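Local structure of allantoicase (Saccharomyces cerevisiae, 1O59) at residues F124-A129 / K180-G185; S48-W53 / Y93-I98; D224-S229 / G245-R250; P286-V291 / T340-G345; T64-D69 / D113-N118. The protein catalyses the hydrolysis of allantoate to (S)-ureidoglycolate and urea, a step of allantoin breakdown that lets yeast use purines as a secondary nitrogen source. One frame throughout, in Å; residues are numbered along the deposited sequence. Where two conformers were deposited one is given.

The chain carries two allantoicase repeats, each with a five-stranded antiparallel sheet of strand order 1-2-5-3-4. In the first repeat, contact 2 joins strands 45-49 and 94-99 at one border of that sheet, and contact 1 pairs strand 176-182, the neighbour of 94-99, with 124-130; their centres lie about 10 Å apart. Contact 5 joins two loops of the same repeat, its centre about 18 Å from each of theirs, and alternates along the chain with contact 2. Contacts 3 and 4 follow in the second repeat, centres about 12 Å apart, touching through Thr248 and Gly345. Contacts 1 and 4 occupy equivalent strand pairs of the two sheets, with centres about 44 Å apart, consistent with an internal duplication.

Contact 1. Residues F124-A129 / K180-G185; sequences FVSIEA and KMYPDG
Ser126 and Tyr182 form the compact part of this contact. The phenol OH donates to Ser126 OG at 2.6 Å, and the tyrosine ring lies with its edge along the strand, Phe124 O and Ser126 N in its plane. Ser126 OG sits between the backbone N and the carbonyl carbon (chi1 73°), which turns it toward the phenol, while Lys180 CB packs beside it at 3.7 Å. Beneath these groups the backbones are bonded from Ser126 N to Lys180 O and from Lys180 N to Ser126 O. Strands 124-130 and 176-182 are adjacent and antiparallel in the five-stranded sheet of the first allantoicase repeat. Val125 and Met181, modelled as selenomethionine, form a non-hydrogen-bonded pair on the opposite face, where both touch Ile187 of strand 186-196. Val125 CA also approaches Lys180 O at 3.2 Å in a CA-H...O contact. At Phe124 the contact is looser: its CB is still 4.1 Å from Tyr182 CD1, but its ring leads away from the other strand; both aromatic rings make cation-pi contacts with Lys152. A polar clasp closes the other end, between partly exposed side chains: the extended chain of Lys180 reaches Glu128, where NZ meets OE2 at 2.7 Å in a salt bridge, coming from above the carboxylate plane. The other carboxylate oxygen of Glu128 is paired with Lys178.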
# COMPACT_ATOMS: atom_id res chain seq x y z
N PHE A 124 12.76 20.40 -4.64
CA PHE A 124 11.34 20.64 -4.75
C PHE A 124 10.75 19.51 -5.57
O PHE A 124 11.36 19.00 -6.50
CB PHE A 124 11.00 21.95 -5.45
CG PHE A 124 11.46 23.19 -4.73
CD1 PHE A 124 12.69 23.76 -5.02
CD2 PHE A 124 10.64 23.82 -3.81
CE1 PHE A 124 13.12 24.93 -4.38
CE2 PHE A 124 11.06 24.97 -3.16
CZ PHE A 124 12.29 25.53 -3.45
N VAL A 125 9.52 19.15 -5.21
CA VAL A 125 8.79 18.10 -5.86
C VAL A 125 7.39 18.65 -6.17
O VAL A 125 6.85 19.48 -5.42
CB VAL A 125 8.73 16.86 -4.93
CG1 VAL A 125 7.56 16.00 -5.21
CG2 VAL A 125 10.03 16.01 -5.02
N SER A 126 6.84 18.23 -7.30
CA SER A 126 5.40 18.35 -7.53
C SER A 126 4.91 17.00 -8.10
O SER A 126 5.70 16.16 -8.56
CB SER A 126 5.02 19.58 -8.39
OG SER A 126 5.37 19.45 -9.77
N ILE A 127 3.59 16.78 -7.99
CA ILE A 127 2.96 15.58 -8.51
C ILE A 127 1.75 15.91 -9.38
O ILE A 127 0.90 16.74 -9.04
CB ILE A 127 2.55 14.65 -7.36
CG1 ILE A 127 3.73 14.45 -6.39
CG2 ILE A 127 2.12 13.28 -7.92
CD1 ILE A 127 3.33 13.81 -5.05
N GLU A 128 1.72 15.22 -10.52
CA GLU A 128 0.60 15.26 -11.48
C GLU A 128 0.07 13.86 -11.67
O GLU A 128 0.74 12.86 -11.30
CB GLU A 128 1.07 15.80 -12.81
CG GLU A 128 1.87 17.10 -12.70
CD GLU A 128 2.18 17.75 -14.04
OE1 GLU A 128 2.06 17.10 -15.09
OE2 GLU A 128 2.57 18.94 -14.05
N ALA A 129 -1.14 13.77 -12.20
CA ALA A 129 -1.78 12.48 -12.46
C ALA A 129 -2.58 12.52 -13.74
O ALA A 129 -2.95 13.57 -14.23
CB ALA A 129 -2.67 12.07 -11.30
N LYS A 180 7.61 15.00 -10.39
CA LYS A 180 8.53 15.99 -10.92
C LYS A 180 9.48 16.42 -9.80
O LYS A 180 9.05 16.75 -8.71
CB LYS A 180 7.77 17.22 -11.43
CG LYS A 180 6.75 17.00 -12.55
CD LYS A 180 6.41 18.38 -13.17
CE LYS A 180 5.59 18.27 -14.47
NZ LYS A 180 5.03 19.60 -14.95
N MSE A 181 10.78 16.42 -10.09
CA MSE A 181 11.84 16.91 -9.19
C MSE A 181 12.55 18.09 -9.86
O MSE A 181 13.08 17.97 -10.98
CB MSE A 181 12.83 15.75 -8.95
CG MSE A 181 14.21 16.13 -8.41
SE MSE A 181 15.18 14.55 -7.71
CE MSE A 181 15.34 13.64 -9.26
N TYR A 182 12.57 19.22 -9.16
CA TYR A 182 13.11 20.45 -9.70
C TYR A 182 14.46 20.82 -9.07
O TYR A 182 14.48 21.18 -7.88
CB TYR A 182 12.15 21.62 -9.43
CG TYR A 182 10.72 21.46 -9.91
CD1 TYR A 182 9.79 20.72 -9.17
CD2 TYR A 182 10.27 22.12 -11.06
CE1 TYR A 182 8.46 20.62 -9.58
CE2 TYR A 182 8.95 22.02 -11.48
CZ TYR A 182 8.05 21.28 -10.74
OH TYR A 182 6.74 21.18 -11.17
N PRO A 183 15.56 20.80 -9.83
CA PRO A 183 15.63 20.44 -11.25
C PRO A 183 16.21 19.05 -11.49
O PRO A 183 16.08 18.51 -12.59
CB PRO A 183 16.58 21.48 -11.81
CG PRO A 183 17.53 21.68 -10.70
CD PRO A 183 16.73 21.60 -9.43
N ASP A 184 16.80 18.50 -10.43
CA ASP A 184 17.52 17.24 -10.44
C ASP A 184 17.95 16.91 -9.00
O ASP A 184 17.88 17.77 -8.11
CB ASP A 184 18.73 17.29 -11.40
CG ASP A 184 19.68 18.44 -11.12
OD1 ASP A 184 20.39 18.41 -10.12
OD2 ASP A 184 19.83 19.40 -11.90
N GLY A 185 18.37 15.66 -8.76
CA GLY A 185 18.84 15.23 -7.44
C GLY A 185 18.49 13.79 -7.11
O GLY A 185 18.39 12.94 -7.98

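Contact 2. Residues S48-W53 / Y93-I98; sequences SFSDEW and YDWVII
Strand 45-49 is an outermost strand of the first repeat's five-stranded sheet, and Ser50, just beyond its end, is held against Asp94 and Trp95 of the adjacent antiparallel strand. Ser50 OG donates to Asp94 OD1 over a very short 2.5 Å and accepts from Trp95 N at 3.0 Å. With chi1 at 57° the hydroxyl is tucked over its own backbone, where it can serve both partners. Ser50 N adds a bond to Trp95 O. The indole folds back across the departing chain: Ser50 CB makes a CH-pi contact over the five-membered ring, 3.6 Å from its centroid, and the backbone of Phe49 and Ser50 lies over the same face. Ser48 CB meets the far edge of the indole in its plane, 3.8 Å from Trp95 CZ3. On the other side of the sheet, Phe49 and Val96 form a non-hydrogen-bonded pair, their CB atoms 4.3 Å apart. Ile97 N bonds to Ser48 O, whereas the return bond from Ser48 N to Ile97 O is weak. Asp94 OD2 has its own partners in Arg86 and Thr85. Strand 94-99 is flanked on its other edge by strand 176-182, to which the backbones of Asp94 and Val96 are hydrogen-bonded at Met181 and Leu179, while Trp83 of strand 83-84 packs on Val96.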
# COMPACT_ATOMS: atom_id res chain seq x y z
N SER A 48 8.34 5.29 -17.36
CA SER A 48 9.37 6.09 -17.98
C SER A 48 10.01 7.06 -17.03
O SER A 48 9.55 7.24 -15.93
CB SER A 48 8.80 6.87 -19.16
OG SER A 48 9.87 7.31 -20.00
N PHE A 49 11.08 7.71 -17.49
CA PHE A 49 11.78 8.67 -16.65
C PHE A 49 12.63 9.51 -17.58
O PHE A 49 12.93 9.12 -18.72
CB PHE A 49 12.64 7.94 -15.57
CG PHE A 49 13.45 6.80 -16.14
CD1 PHE A 49 14.70 7.03 -16.71
CD2 PHE A 49 12.92 5.51 -16.17
CE1 PHE A 49 15.42 5.99 -17.28
CE2 PHE A 49 13.65 4.46 -16.73
CZ PHE A 49 14.91 4.71 -17.30
N SER A 50 12.98 10.70 -17.08
CA SER A 50 13.85 11.63 -17.79
C SER A 50 15.30 11.16 -17.77
O SER A 50 16.04 11.36 -18.71
CB SER A 50 13.77 13.01 -17.10
OG SER A 50 14.11 12.94 -15.73
N ASP A 51 15.70 10.60 -16.64
CA ASP A 51 17.09 10.32 -16.35
C ASP A 51 17.12 9.47 -15.09
O ASP A 51 16.19 9.50 -14.33
CB ASP A 51 17.87 11.59 -16.09
CG ASP A 51 19.36 11.33 -15.99
OD1 ASP A 51 19.98 11.04 -17.04
OD2 ASP A 51 20.00 11.36 -14.93
N GLU A 52 18.23 8.76 -14.88
CA GLU A 52 18.39 7.69 -13.90
C GLU A 52 19.90 7.52 -13.65
O GLU A 52 20.34 6.45 -13.22
CB GLU A 52 17.92 6.39 -14.59
CG GLU A 52 16.90 5.60 -13.85
CD GLU A 52 16.70 4.18 -14.37
OE1 GLU A 52 17.48 3.65 -15.19
OE2 GLU A 52 15.75 3.57 -13.89
N TRP A 53 20.71 8.52 -13.97
CA TRP A 53 22.12 8.30 -14.15
C TRP A 53 22.79 7.58 -12.97
O TRP A 53 23.54 6.62 -13.17
CB TRP A 53 22.87 9.61 -14.49
CG TRP A 53 24.33 9.34 -14.59
CD1 TRP A 53 25.24 9.39 -13.56
CD2 TRP A 53 25.05 8.90 -15.73
NE1 TRP A 53 26.48 9.01 -14.01
CE2 TRP A 53 26.39 8.70 -15.34
CE3 TRP A 53 24.70 8.66 -17.07
CZ2 TRP A 53 27.39 8.27 -16.22
CZ3 TRP A 53 25.72 8.23 -17.98
CH2 TRP A 53 27.04 8.04 -17.54
N TYR A 93 12.83 20.40 -14.81
CA TYR A 93 12.63 19.29 -13.88
C TYR A 93 12.98 17.94 -14.50
O TYR A 93 12.89 17.74 -15.71
CB TYR A 93 11.19 19.26 -13.33
CG TYR A 93 10.14 19.16 -14.40
CD1 TYR A 93 9.79 17.95 -14.94
CD2 TYR A 93 9.54 20.30 -14.92
CE1 TYR A 93 8.85 17.85 -15.96
CE2 TYR A 93 8.60 20.22 -15.93
CZ TYR A 93 8.26 18.99 -16.45
OH TYR A 93 7.34 18.90 -17.45
N ASP A 94 13.42 17.03 -13.64
CA ASP A 94 13.44 15.60 -13.94
C ASP A 94 12.09 15.02 -13.55
O ASP A 94 11.37 15.59 -12.72
CB ASP A 94 14.54 14.88 -13.15
CG ASP A 94 15.88 14.91 -13.86
OD1 ASP A 94 15.91 14.54 -15.07
OD2 ASP A 94 16.94 15.29 -13.27
N TRP A 95 11.75 13.88 -14.15
CA TRP A 95 10.46 13.26 -13.94
C TRP A 95 10.47 11.73 -14.08
O TRP A 95 11.35 11.12 -14.70
CB TRP A 95 9.43 13.82 -14.90
CG TRP A 95 9.87 13.76 -16.29
CD1 TRP A 95 10.49 14.73 -16.98
CD2 TRP A 95 9.73 12.65 -17.19
NE1 TRP A 95 10.78 14.30 -18.25
CE2 TRP A 95 10.31 13.02 -18.40
CE3 TRP A 95 9.18 11.38 -17.09
CZ2 TRP A 95 10.35 12.17 -19.50
CZ3 TRP A 95 9.22 10.54 -18.18
CH2 TRP A 95 9.80 10.94 -19.36
N VAL A 96 9.45 11.12 -13.48
CA VAL A 96 9.20 9.69 -13.61
C VAL A 96 7.71 9.48 -13.70
O VAL A 96 6.92 10.11 -12.97
CB VAL A 96 9.83 8.87 -12.42
CG1 VAL A 96 9.51 9.49 -11.10
CG2 VAL A 96 9.37 7.45 -12.44
N ILE A 97 7.33 8.61 -14.63
CA ILE A 97 5.96 8.23 -14.80
C ILE A 97 5.73 6.82 -14.23
O ILE A 97 6.51 5.89 -14.48
CB ILE A 97 5.58 8.31 -16.29
CG1 ILE A 97 5.59 9.76 -16.77
CG2 ILE A 97 4.18 7.76 -16.49
CD1 ILE A 97 5.66 9.92 -18.28
N ILE A 98 4.64 6.67 -13.48
CA ILE A 98 4.34 5.41 -12.79
C ILE A 98 2.89 5.02 -12.96
O ILE A 98 1.99 5.82 -12.67
CB ILE A 98 4.65 5.49 -11.29
CG1 ILE A 98 6.09 5.95 -11.04
CG2 ILE A 98 4.51 4.11 -10.66
CD1 ILE A 98 6.29 6.59 -9.69

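Contact 3. Residues D224-S229 / G245-R250; sequences DQHFGS and GWETKR
Asp224 CG and His226 CG both stand opposite their own backbone nitrogens (chi1 177° and 175°), bringing the carboxylate to Lys249 and the imidazole beside Glu247. Asp224 OD1 receives Lys249 NZ on its syn lone pair at 2.8 Å in a salt bridge, and OD2 accepts Lys249 N at 3.1 Å, nearly along its C-O axis. The bent lysine chain crosses His226 at about a right angle, laying CG over the imidazole face, 3.9 Å from the ring centroid. At the ring edge, His226 ND1 donates to Glu247 OE1 at 3.3 Å; the ring and carboxylate are nearly coplanar, 13° apart. An alanine in place of Asp224 would probably leave the Lys249 ammonium without its counter-charge and its backbone N without this acceptor. Behind this polar surface Trp246 NE1 donates to Asp224 O at 2.9 Å, in the plane of both indole and carbonyl, while the indole packs on Leu339 and Ile341. The short antiparallel pairing of 227-228 with 246-247 brings His226 N and Phe227 N onto the single acceptor Glu247 O. Gly228 has positive phi, and a CB there would clash with Gly245 O, 3.2 Å from its CA. The carboxylate of Asp224 thus grips Lys249 by both its ammonium and its backbone N, while that of Glu247 fixes the rotation of the imidazole.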
# COMPACT_ATOMS: atom_id res chain seq x y z
N ASP A 224 -0.20 -5.83 16.32
CA ASP A 224 1.26 -5.81 16.26
C ASP A 224 1.60 -6.08 14.79
O ASP A 224 0.85 -6.76 14.10
CB ASP A 224 1.80 -6.94 17.18
CG ASP A 224 3.36 -7.09 17.17
OD1 ASP A 224 4.00 -6.18 17.75
OD2 ASP A 224 4.00 -8.09 16.67
N GLN A 225 2.71 -5.51 14.32
CA GLN A 225 3.32 -5.82 13.02
C GLN A 225 4.78 -5.91 13.31
O GLN A 225 5.42 -4.90 13.47
CB GLN A 225 3.19 -4.66 12.04
CG GLN A 225 1.84 -4.40 11.47
CD GLN A 225 1.83 -3.26 10.47
OE1 GLN A 225 1.09 -3.32 9.49
NE2 GLN A 225 2.63 -2.21 10.72
N HIS A 226 5.36 -7.08 13.43
CA HIS A 226 6.79 -7.10 13.72
C HIS A 226 7.53 -7.08 12.40
O HIS A 226 8.32 -6.18 12.15
CB HIS A 226 7.13 -8.33 14.54
CG HIS A 226 8.59 -8.50 14.79
ND1 HIS A 226 9.28 -9.64 14.42
CD2 HIS A 226 9.50 -7.66 15.34
CE1 HIS A 226 10.55 -9.50 14.75
NE2 HIS A 226 10.71 -8.30 15.30
N PHE A 227 7.23 -8.06 11.54
CA PHE A 227 7.84 -8.19 10.25
C PHE A 227 6.74 -8.22 9.19
O PHE A 227 5.67 -8.78 9.39
CB PHE A 227 8.62 -9.51 10.25
CG PHE A 227 9.67 -9.63 9.17
CD1 PHE A 227 9.66 -10.72 8.30
CD2 PHE A 227 10.68 -8.68 9.05
CE1 PHE A 227 10.64 -10.86 7.32
CE2 PHE A 227 11.65 -8.81 8.06
CZ PHE A 227 11.63 -9.90 7.20
N GLY A 228 6.96 -7.55 8.07
CA GLY A 228 5.85 -7.20 7.14
C GLY A 228 4.82 -6.24 7.76
O GLY A 228 5.12 -5.49 8.69
N SER A 229 3.61 -6.27 7.23
CA SER A 229 2.57 -5.36 7.66
C SER A 229 1.24 -5.92 7.27
O SER A 229 1.14 -6.78 6.37
CB SER A 229 2.74 -3.99 7.02
OG SER A 229 2.91 -4.09 5.61
N GLY A 245 4.40 -10.74 3.91
CA GLY A 245 3.16 -11.00 4.59
C GLY A 245 3.05 -10.16 5.84
O GLY A 245 3.62 -9.07 5.92
N TRP A 246 2.30 -10.67 6.81
CA TRP A 246 2.07 -10.05 8.09
C TRP A 246 2.56 -11.03 9.13
O TRP A 246 2.18 -12.19 9.14
CB TRP A 246 0.59 -9.79 8.28
CG TRP A 246 0.24 -9.30 9.66
CD1 TRP A 246 0.83 -8.28 10.36
CD2 TRP A 246 -0.75 -9.85 10.52
NE1 TRP A 246 0.24 -8.15 11.60
CE2 TRP A 246 -0.72 -9.11 11.72
CE3 TRP A 246 -1.66 -10.90 10.39
CZ2 TRP A 246 -1.58 -9.37 12.77
CZ3 TRP A 246 -2.52 -11.15 11.43
CH2 TRP A 246 -2.48 -10.39 12.60
N GLU A 247 3.45 -10.56 9.99
CA GLU A 247 4.02 -11.40 11.00
C GLU A 247 4.18 -10.64 12.29
O GLU A 247 4.55 -9.45 12.31
CB GLU A 247 5.39 -11.91 10.57
CG GLU A 247 5.89 -13.04 11.45
CD GLU A 247 7.32 -12.85 11.92
OE1 GLU A 247 7.61 -11.89 12.70
OE2 GLU A 247 8.15 -13.67 11.48
N THR A 248 3.88 -11.34 13.38
CA THR A 248 3.98 -10.77 14.70
C THR A 248 5.05 -11.49 15.50
O THR A 248 5.50 -12.55 15.12
CB THR A 248 2.62 -10.85 15.40
OG1 THR A 248 2.24 -12.22 15.55
CG2 THR A 248 1.54 -10.22 14.51
N LYS A 249 5.43 -10.86 16.60
CA LYS A 249 6.45 -11.35 17.50
C LYS A 249 6.03 -12.63 18.19
O LYS A 249 4.83 -12.91 18.35
CB LYS A 249 6.72 -10.30 18.58
CG LYS A 249 7.56 -9.13 18.11
CD LYS A 249 7.19 -7.76 18.80
CE LYS A 249 6.98 -6.58 17.73
NZ LYS A 249 6.55 -5.24 18.34
N ARG A 250 7.04 -13.41 18.61
CA ARG A 250 6.82 -14.51 19.53
C ARG A 250 6.35 -13.92 20.89
O ARG A 250 7.09 -13.19 21.54
CB ARG A 250 8.09 -15.33 19.66
CG ARG A 250 7.88 -16.78 20.01
CD ARG A 250 9.17 -17.52 20.25
NE ARG A 250 9.91 -17.76 19.01
CZ ARG A 250 10.35 -18.95 18.58
NH1 ARG A 250 10.18 -20.07 19.28
NH2 ARG A 250 11.00 -19.01 17.42

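Contact 4. Residues P286-V291 / T340-G345; sequences PQFITV and TIIPDG
Pro286 sets its ring against the branch point of Ile341, with CG 3.7 Å from Ile341 CB and also close to CG2, so the pyrrolidine fits beside the forked side chain. Next along this face, the CG2 methyls of Ile289 and Ile341 meet at 4.1 Å, and Val347 of strand 346-354 packs against both Pro286 and Ile341. The opposite face is built from Phe288, Ile342 and the two threonines. Ile342 CD1 reaches Phe288 CB at 4.1 Å, its CG2 lies at the edge of the phenyl ring, and the ring itself leads away to a cation-pi contact with Lys315. Thr290 and Thr340 lie side by side, pointing the same way; Thr290 OG1 nestles 3.2 Å from Thr340 CB. At the end of the paired strands a classic beta bulge brings Gln287 N and Phe288 N to the one acceptor Ile342 O, at 2.9 Å and 3.2 Å. Ile342 is followed by a cis peptide to Pro343, after which the chain turns and brings Asp344 O to 3.3 Å from Pro286 CA. Gly345 suits this tight approach, since a CB would clash with Pro286 N. The chemistry is divided accordingly: backbone bonds fix the strand register, one carbonyl serves the two bulge amides, and apolar branches fill the buried face.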
# COMPACT_ATOMS: atom_id res chain seq x y z
N PRO A 286 0.64 -19.46 12.50
CA PRO A 286 -0.12 -19.48 13.76
C PRO A 286 -0.50 -20.90 14.12
O PRO A 286 -0.53 -21.78 13.26
CB PRO A 286 -1.35 -18.64 13.47
CG PRO A 286 -0.99 -17.89 12.23
CD PRO A 286 -0.10 -18.77 11.43
N GLN A 287 -0.75 -21.14 15.40
CA GLN A 287 -1.20 -22.44 15.81
C GLN A 287 -2.67 -22.62 15.46
O GLN A 287 -3.08 -23.71 15.07
CB GLN A 287 -0.97 -22.62 17.30
CG GLN A 287 -1.37 -23.94 17.80
CD GLN A 287 -1.05 -24.10 19.22
OE1 GLN A 287 -0.91 -23.11 19.95
NE2 GLN A 287 -0.89 -25.34 19.65
N PHE A 288 -3.45 -21.54 15.61
CA PHE A 288 -4.86 -21.51 15.23
C PHE A 288 -5.20 -20.18 14.67
O PHE A 288 -4.43 -19.23 14.82
CB PHE A 288 -5.79 -21.68 16.43
CG PHE A 288 -5.61 -22.95 17.19
CD1 PHE A 288 -6.16 -24.14 16.73
CD2 PHE A 288 -4.94 -22.95 18.41
CE1 PHE A 288 -6.03 -25.31 17.45
CE2 PHE A 288 -4.79 -24.12 19.14
CZ PHE A 288 -5.34 -25.30 18.64
N ILE A 289 -6.37 -20.09 14.04
CA ILE A 289 -6.95 -18.81 13.60
C ILE A 289 -8.47 -18.78 13.80
O ILE A 289 -9.11 -19.81 13.91
CB ILE A 289 -6.60 -18.45 12.09
CG1 ILE A 289 -7.29 -19.41 11.11
CG2 ILE A 289 -5.10 -18.41 11.83
CD1 ILE A 289 -8.64 -18.97 10.65
N THR A 290 -9.01 -17.57 13.86
CA THR A 290 -10.45 -17.36 13.70
C THR A 290 -10.65 -16.18 12.76
O THR A 290 -9.75 -15.40 12.55
CB THR A 290 -11.18 -17.06 15.07
OG1 THR A 290 -10.69 -15.85 15.65
CG2 THR A 290 -10.92 -18.13 16.13
N VAL A 291 -11.84 -16.07 12.19
CA VAL A 291 -12.19 -14.92 11.41
C VAL A 291 -13.58 -14.48 11.85
O VAL A 291 -14.49 -15.30 11.88
CB VAL A 291 -12.21 -15.23 9.90
CG1 VAL A 291 -12.51 -13.96 9.11
CG2 VAL A 291 -10.89 -15.88 9.46
N THR A 340 -7.82 -13.31 13.47
CA THR A 340 -7.20 -13.46 14.76
C THR A 340 -6.28 -14.65 14.60
O THR A 340 -6.70 -15.69 14.06
CB THR A 340 -8.25 -13.73 15.86
OG1 THR A 340 -9.17 -12.61 16.01
CG2 THR A 340 -7.60 -13.85 17.24
N ILE A 341 -5.02 -14.46 14.98
CA ILE A 341 -4.01 -15.52 14.92
C ILE A 341 -3.60 -15.83 16.35
O ILE A 341 -3.53 -14.92 17.20
CB ILE A 341 -2.80 -15.16 14.02
CG1 ILE A 341 -1.99 -13.96 14.54
CG2 ILE A 341 -3.27 -14.86 12.59
CD1 ILE A 341 -0.82 -13.58 13.64
N ILE A 342 -3.39 -17.12 16.63
CA ILE A 342 -3.28 -17.57 18.00
C ILE A 342 -2.06 -18.45 18.12
O ILE A 342 -1.91 -19.39 17.35
CB ILE A 342 -4.53 -18.34 18.41
CG1 ILE A 342 -5.73 -17.42 18.42
CG2 ILE A 342 -4.39 -18.92 19.78
CD1 ILE A 342 -7.00 -18.13 18.04
N PRO A 343 -1.19 -18.18 19.10
CA PRO A 343 -1.14 -16.91 19.86
C PRO A 343 -0.49 -15.72 19.09
O PRO A 343 -0.61 -14.57 19.48
CB PRO A 343 -0.27 -17.29 21.06
CG PRO A 343 0.70 -18.31 20.48
CD PRO A 343 -0.05 -19.06 19.41
N ASP A 344 0.19 -16.05 17.99
CA ASP A 344 0.97 -15.12 17.18
C ASP A 344 1.43 -15.89 15.94
O ASP A 344 1.06 -17.07 15.74
CB ASP A 344 2.19 -14.60 17.98
CG ASP A 344 2.97 -15.71 18.70
OD1 ASP A 344 3.52 -16.60 18.03
OD2 ASP A 344 3.13 -15.74 19.96
N GLY A 345 2.23 -15.23 15.11
CA GLY A 345 2.82 -15.86 13.93
C GLY A 345 2.66 -15.03 12.68
O GLY A 345 2.52 -13.82 12.75

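Contact 5. Residues T64-D69 / D113-N118; sequences TAPIRD and DTAFFN
Phe116 projects from its loop beneath the 66-68 backbone, presenting one ring face to the aliphatic part of Arg68 and an edge to Pro66. Arg68 CB stands over that face, 4.3 Å from the ring centroid, in a CH-pi contact. The two side chains slide past each other in opposite directions, so Arg68 CD comes to 4.0 Å from Phe116 CG while the guanidinium plane is turned 73° from the ring. At the ring edge, Phe116 CE2 lies 3.7 Å from Pro66 O, and Ile67 C approaches the ring obliquely, nearest the same atom. Replacing Phe116 with an alanine is likely to open a gap beneath the Ile67 backbone and leave the Arg68 methylenes without their aromatic support. Pro66 CG rests 3.9 Å from Ala115 CB and 3.6 Å from Asp113 OD2. Asp113 OD1 accepts Ala115 N at 3.0 Å in an Asx turn that overlaps a type II beta turn from Thr114 to Phe117, with Phe116 at positive phi (71°). Tyr80 makes a cation-pi contact with Arg68 and stacks on Phe117. Segment 64-69 lies in the loop between strands 45-49 and 83-84, the 113-118 turn leads from strand 105-113 toward 124-130, and Pro66 and Ala115 both touch Ala188 of strand 186-196, in the first repeat's six-stranded sheet.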
# COMPACT_ATOMS: atom_id res chain seq x y z
N THR A 64 10.58 -2.05 0.56
CA THR A 64 11.57 -1.99 1.63
C THR A 64 11.82 -0.56 2.06
O THR A 64 11.55 0.39 1.32
CB THR A 64 12.88 -2.56 1.11
OG1 THR A 64 13.15 -2.00 -0.17
CG2 THR A 64 12.77 -4.03 0.78
N ALA A 65 12.33 -0.40 3.26
CA ALA A 65 12.81 0.91 3.68
C ALA A 65 14.19 1.02 3.08
O ALA A 65 14.86 -0.00 2.92
CB ALA A 65 12.86 1.04 5.21
N PRO A 66 14.62 2.24 2.75
CA PRO A 66 15.91 2.43 2.11
C PRO A 66 17.07 2.20 3.07
O PRO A 66 16.94 2.39 4.29
CB PRO A 66 15.87 3.88 1.63
CG PRO A 66 14.63 4.49 2.18
CD PRO A 66 13.92 3.51 3.00
N ILE A 67 18.20 1.76 2.50
CA ILE A 67 19.41 1.38 3.25
C ILE A 67 20.65 2.06 2.68
O ILE A 67 20.63 2.54 1.54
CB ILE A 67 19.61 -0.16 3.24
CG1 ILE A 67 19.59 -0.70 1.80
CG2 ILE A 67 18.55 -0.84 4.07
CD1 ILE A 67 20.18 -2.09 1.66
N ARG A 68 21.73 2.09 3.46
CA ARG A 68 22.93 2.77 3.00
C ARG A 68 23.74 1.95 2.00
O ARG A 68 23.90 2.38 0.84
CB ARG A 68 23.78 3.33 4.15
CG ARG A 68 24.68 4.56 3.74
CD ARG A 68 24.27 5.23 2.39
NE ARG A 68 25.10 6.35 1.91
CZ ARG A 68 26.11 6.27 1.01
NH1 ARG A 68 26.74 7.39 0.63
NH2 ARG A 68 26.50 5.09 0.49
N ASP A 69 24.25 0.78 2.37
CA ASP A 69 25.08 0.04 1.41
C ASP A 69 24.88 -1.47 1.42
O ASP A 69 25.01 -2.12 0.37
CB ASP A 69 26.57 0.38 1.61
CG ASP A 69 27.39 0.20 0.33
OD1 ASP A 69 28.57 -0.26 0.46
OD2 ASP A 69 26.95 0.47 -0.83
N ASP A 113 10.54 10.36 0.59
CA ASP A 113 11.71 10.08 1.43
C ASP A 113 13.03 10.37 0.68
O ASP A 113 13.38 9.68 -0.29
CB ASP A 113 11.65 8.61 1.91
CG ASP A 113 12.64 8.30 3.07
OD1 ASP A 113 13.46 9.19 3.51
OD2 ASP A 113 12.67 7.15 3.59
N THR A 114 13.75 11.37 1.13
CA THR A 114 15.07 11.70 0.57
C THR A 114 16.21 11.02 1.33
O THR A 114 17.33 11.48 1.27
CB THR A 114 15.30 13.24 0.58
OG1 THR A 114 15.09 13.78 1.89
CG2 THR A 114 14.27 13.97 -0.27
N ALA A 115 15.92 9.93 2.04
CA ALA A 115 16.92 9.20 2.85
C ALA A 115 18.29 9.05 2.21
O ALA A 115 18.43 8.54 1.08
CB ALA A 115 16.40 7.82 3.23
N PHE A 116 19.31 9.47 2.96
CA PHE A 116 20.73 9.39 2.57
C PHE A 116 21.16 10.34 1.45
O PHE A 116 22.34 10.35 1.07
CB PHE A 116 21.15 7.94 2.23
CG PHE A 116 20.81 6.95 3.29
CD1 PHE A 116 21.42 7.00 4.52
CD2 PHE A 116 19.84 5.98 3.07
CE1 PHE A 116 21.07 6.09 5.51
CE2 PHE A 116 19.48 5.07 4.04
CZ PHE A 116 20.10 5.11 5.26
N PHE A 117 20.22 11.12 0.90
CA PHE A 117 20.59 12.23 0.01
C PHE A 117 20.69 13.44 0.92
O PHE A 117 19.69 14.04 1.28
CB PHE A 117 19.59 12.40 -1.11
CG PHE A 117 19.48 11.20 -1.99
CD1 PHE A 117 20.50 10.89 -2.89
CD2 PHE A 117 18.38 10.35 -1.90
CE1 PHE A 117 20.43 9.78 -3.71
CE2 PHE A 117 18.30 9.22 -2.73
CZ PHE A 117 19.33 8.95 -3.64
N ASN A 118 21.91 13.72 1.38
CA ASN A 118 22.17 14.75 2.36
C ASN A 118 22.76 15.97 1.66
O ASN A 118 23.89 16.29 1.86
CB ASN A 118 23.08 14.24 3.50
CG ASN A 118 22.86 14.98 4.82
OD1 ASN A 118 21.72 15.11 5.30
ND2 ASN A 118 23.94 15.46 5.44